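CRISPR-associated protein Cse2 (Thermus thermophilus, PDB 2ZCA) belongs to the CasB/Cse2 family of type I-E CRISPR systems and probably takes part in adaptive immunity against viruses, plasmids and other mobile genetic elements. Local coordinates at residues E5-L8 with D9-R13; K18-T21 with A22-A26. All blocks are in the same frame, centred on the assembly; numbering follows the deposited sequence.

Contact 1. Residues E5-L8 with D9-R13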
# COMPACT_ATOMS: atom_id res chain seq x y z
N GLU A 5 0.98 10.96 -3.53
CA GLU A 5 2.19 11.75 -3.33
C GLU A 5 2.09 12.59 -2.05
O GLU A 5 3.07 12.74 -1.33
CB GLU A 5 2.43 12.65 -4.56
CG GLU A 5 2.61 11.82 -5.83
CD GLU A 5 2.77 12.66 -7.08
OE1 GLU A 5 1.92 13.53 -7.33
OE2 GLU A 5 3.75 12.42 -7.82
N ARG A 6 0.90 13.11 -1.77
CA ARG A 6 0.69 13.91 -0.57
C ARG A 6 0.89 13.07 0.69
O ARG A 6 1.52 13.52 1.65
CB ARG A 6 -0.73 14.50 -0.55
CG ARG A 6 -0.87 15.81 -1.32
CD ARG A 6 -2.20 16.46 -1.02
NE ARG A 6 -3.28 15.92 -1.83
CZ ARG A 6 -3.47 16.23 -3.11
NH1 ARG A 6 -2.66 17.08 -3.71
NH2 ARG A 6 -4.48 15.69 -3.79
N PHE A 7 0.35 11.86 0.69
CA PHE A 7 0.48 10.99 1.85
C PHE A 7 1.92 10.51 2.02
O PHE A 7 2.41 10.37 3.14
CB PHE A 7 -0.47 9.79 1.71
CG PHE A 7 -0.64 9.01 2.99
CD1 PHE A 7 -0.98 9.66 4.17
CD2 PHE A 7 -0.45 7.63 3.01
CE1 PHE A 7 -1.14 8.95 5.36
CE2 PHE A 7 -0.61 6.91 4.20
CZ PHE A 7 -0.96 7.58 5.37
N LEU A 8 2.60 10.28 0.90
CA LEU A 8 3.99 9.84 0.97
C LEU A 8 4.83 10.92 1.64
O LEU A 8 5.72 10.63 2.43
CB LEU A 8 4.52 9.56 -0.44
CG LEU A 8 5.99 9.13 -0.50
CD1 LEU A 8 6.20 7.85 0.30
CD2 LEU A 8 6.37 8.92 -1.96
N ASP A 9 4.55 12.18 1.30
CA ASP A 9 5.27 13.30 1.89
C ASP A 9 5.05 13.28 3.40
O ASP A 9 5.98 13.47 4.19
CB ASP A 9 4.77 14.62 1.31
CG ASP A 9 5.54 15.82 1.83
OD1 ASP A 9 6.74 15.94 1.51
OD2 ASP A 9 4.96 16.64 2.57
N TRP A 10 3.80 13.05 3.80
CA TRP A 10 3.44 12.99 5.22
C TRP A 10 4.21 11.88 5.93
O TRP A 10 4.79 12.10 7.00
CB TRP A 10 1.93 12.78 5.36
CG TRP A 10 1.47 12.57 6.78
CD1 TRP A 10 1.35 11.38 7.44
CD2 TRP A 10 1.09 13.59 7.72
NE1 TRP A 10 0.92 11.59 8.73
CE2 TRP A 10 0.75 12.94 8.93
CE3 TRP A 10 1.00 14.99 7.65
CZ2 TRP A 10 0.33 13.64 10.06
CZ3 TRP A 10 0.58 15.68 8.78
CH2 TRP A 10 0.25 15.01 9.97
N LEU A 11 4.22 10.69 5.34
CA LEU A 11 4.93 9.57 5.94
C LEU A 11 6.43 9.85 6.02
O LEU A 11 7.06 9.55 7.03
CB LEU A 11 4.68 8.29 5.14
CG LEU A 11 3.22 7.81 5.19
CD1 LEU A 11 3.02 6.61 4.27
CD2 LEU A 11 2.87 7.43 6.63
N LYS A 12 7.00 10.43 4.96
CA LYS A 12 8.42 10.75 4.95
C LYS A 12 8.77 11.78 6.03
O LYS A 12 9.83 11.72 6.64
CB LYS A 12 8.84 11.28 3.57
CG LYS A 12 9.02 10.19 2.53
CD LYS A 12 10.14 9.25 2.94
CE LYS A 12 10.25 8.05 2.02
NZ LYS A 12 11.33 7.14 2.47
N ARG A 13 7.86 12.73 6.25
CA ARG A 13 8.07 13.75 7.26
C ARG A 13 8.06 13.09 8.64
O ARG A 13 8.88 13.42 9.50
CB ARG A 13 6.96 14.81 7.18
CG ARG A 13 7.07 15.91 8.21
CD ARG A 13 5.95 16.92 8.07
NE ARG A 13 6.06 18.00 9.05
CZ ARG A 13 5.20 19.01 9.14
NH1 ARG A 13 4.17 19.09 8.32
NH2 ARG A 13 5.38 19.95 10.06

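Contact 2. Residues K18-T21 with A22-A26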
# COMPACT_ATOMS: atom_id res chain seq x y z
N LYS A 18 11.35 12.45 15.53
CA LYS A 18 11.70 11.58 16.64
C LYS A 18 10.55 10.63 16.96
O LYS A 18 10.75 9.57 17.55
CB LYS A 18 12.04 12.41 17.88
CG LYS A 18 12.47 11.58 19.08
CD LYS A 18 12.90 12.45 20.26
CE LYS A 18 11.74 13.26 20.81
NZ LYS A 18 12.15 14.05 22.01
N ALA A 19 9.34 11.01 16.56
CA ALA A 19 8.17 10.19 16.81
C ALA A 19 8.09 8.99 15.86
O ALA A 19 7.18 8.17 15.97
CB ALA A 19 6.90 11.04 16.69
N TRP A 20 9.03 8.89 14.93
CA TRP A 20 9.02 7.79 13.97
C TRP A 20 9.01 6.41 14.62
O TRP A 20 8.19 5.56 14.28
CB TRP A 20 10.20 7.88 13.00
CG TRP A 20 10.30 6.70 12.06
CD1 TRP A 20 11.36 5.86 11.90
CD2 TRP A 20 9.27 6.21 11.17
NE1 TRP A 20 11.07 4.88 10.97
CE2 TRP A 20 9.79 5.08 10.51
CE3 TRP A 20 7.97 6.63 10.87
CZ2 TRP A 20 9.05 4.35 9.57
CZ3 TRP A 20 7.23 5.91 9.94
CH2 TRP A 20 7.77 4.78 9.30
N THR A 21 9.92 6.18 15.57
CA THR A 21 10.00 4.89 16.23
C THR A 21 8.64 4.42 16.73
O THR A 21 8.25 3.27 16.52
CB THR A 21 10.98 4.92 17.42
OG1 THR A 21 12.31 5.16 16.94
CG2 THR A 21 10.96 3.60 18.18
N ALA A 22 7.91 5.32 17.38
CA ALA A 22 6.59 5.01 17.90
C ALA A 22 5.58 4.85 16.75
O ALA A 22 4.70 3.99 16.81
CB ALA A 22 6.12 6.12 18.85
N ALA A 23 5.71 5.68 15.72
CA ALA A 23 4.81 5.62 14.58
C ALA A 23 4.98 4.29 13.85
O ALA A 23 4.00 3.60 13.55
CB ALA A 23 5.08 6.78 13.63
N ARG A 24 6.23 3.93 13.55
CA ARG A 24 6.51 2.68 12.86
C ARG A 24 5.98 1.51 13.68
O ARG A 24 5.42 0.56 13.14
CB ARG A 24 8.01 2.49 12.63
CG ARG A 24 8.35 1.23 11.83
CD ARG A 24 9.85 0.95 11.79
NE ARG A 24 10.20 -0.06 10.79
CZ ARG A 24 9.89 -1.36 10.87
NH1 ARG A 24 9.22 -1.83 11.91
NH2 ARG A 24 10.26 -2.19 9.90
N ALA A 25 6.17 1.57 15.00
CA ALA A 25 5.71 0.51 15.88
C ALA A 25 4.20 0.34 15.75
O ALA A 25 3.70 -0.79 15.69
CB ALA A 25 6.09 0.81 17.33
N ALA A 26 3.48 1.45 15.70
CA ALA A 26 2.02 1.40 15.59
C ALA A 26 1.61 0.92 14.20
O ALA A 26 0.72 0.07 14.07
CB ALA A 26 1.42 2.77 15.87
O HOH W 1 9.26 7.60 18.88

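Contact 1. Residues E5-L8 with D9-R13
The ring of Phe7 carries Leu11 on one of its faces. Leu11 CG stands 4.2 Å from the centroid of the Phe7 ring and 15° off its normal, a CH-pi contact displaced toward the ring's rim, and the branch CD1 of Leu11 reaches down to CE2 of Phe7 at 3.6 Å. The indole of Trp10 meets the same phenyl ring differently. Its five-membered ring lies nearly parallel to the Phe7 plane, at 6°, but is slid so far along that there is hardly any overlap, and the meeting comes down to CE1 of Phe7 and CD1 of Trp10, 4.1 Å apart. Phe7 is turned to serve both partners by its first torsion (chi1 -167°), which puts CG opposite the backbone N and sends the ring along the helix toward the following turn.

Beneath the side chains runs the regular i to i+4 ladder: Leu11 N donates to Phe7 O at 2.9 Å and Lys12 N to Leu8 O at 2.8 Å, while the bond from Trp10 N to Arg6 O is longer. Large apolar residues at 7 and 11 suit the buried face of an amphipathic helix, whereas Glu5, Asp9 and Lys12 lie at the surface, where Glu5 OE1 bonds to Ser2 N and Lys12 NZ to Gly74 O.

Helix 3-15 packs against three others. Phe7 takes His62 edge-to-face and touches Ala66 of helix 56-71 and Leu132 of helix 128-136; Leu8 and Leu11 lean on Tyr69. On the side of helix 42-49, Phe48 meets both aromatic rings, and Trp10 NE1 is hydrogen-bonded to Tyr44 O.

Contact 2. Residues K18-T21 with A22-A26
Arg24 lays the aliphatic root of its side chain over the indole of Trp20, one helical turn earlier. Its CB sits 3.9 Å from the centroid of the six-membered ring of Trp20 and 18° off the normal, a CH-pi contact over one face, with CZ2 of Trp20 the closest ring atom to that CB at 3.7 Å. CG and CD of Arg24 run on past the rim of the indole beside CZ2 and NE1, and the guanidinium stands 82° from the indole plane. Ala23 adds its methyl from an oblique direction, CB lying 4.0 Å from CE3 of Trp20; a small residue fits where the helix comes close to its neighbours.

The backbone sets these groups in place. With chi1 at 175°, the indole of Trp20 swings along the helix toward Arg24. The amide of Arg24 bonds almost straight to Trp20 O at 2.7 Å, so the same pair is joined through main chain and side chain. Ala23 N reaches Ala19 O at 2.9 Å. At the start of the helix, one water accepts from Ala22 N and donates to Lys18 O, supplying the first-turn amide with an acceptor. Farther out, Trp20 touches Gln15 and Tyr69, and Ala23 packs on Leu14 and Tyr44.

Arginine suits position 24 because its chain divides the work: CB covers the ring face, CG and CD border its rim, and NE goes on to a salt bridge with Asp73. The cation is therefore paired with a carboxylate beyond the ring, and the face of Trp20 meets aliphatic carbon, not charge.

How the contacts relate
From the N terminus, contact 1 comes first, wholly within helix 3-15; the chain then turns, and contact 2 forms as helix 20-29 begins. Each bridges a single helical turn and closes no larger loop, and the two lie in series, neither nesting nor crossing. Their centres are about 15 Å apart and their nearest atoms about 5 Å, so they do not touch directly. They are connected through shared neighbours: Tyr69 of helix 56-71 meets side chains from both, and so does Tyr44 at helix 42-49. Contact 1 is partly buried and also reaches helix 128-136, whereas contact 2 lies nearer the surface, where Trp20 and Ala23 join helix 20-29 back to the end of helix 3-15.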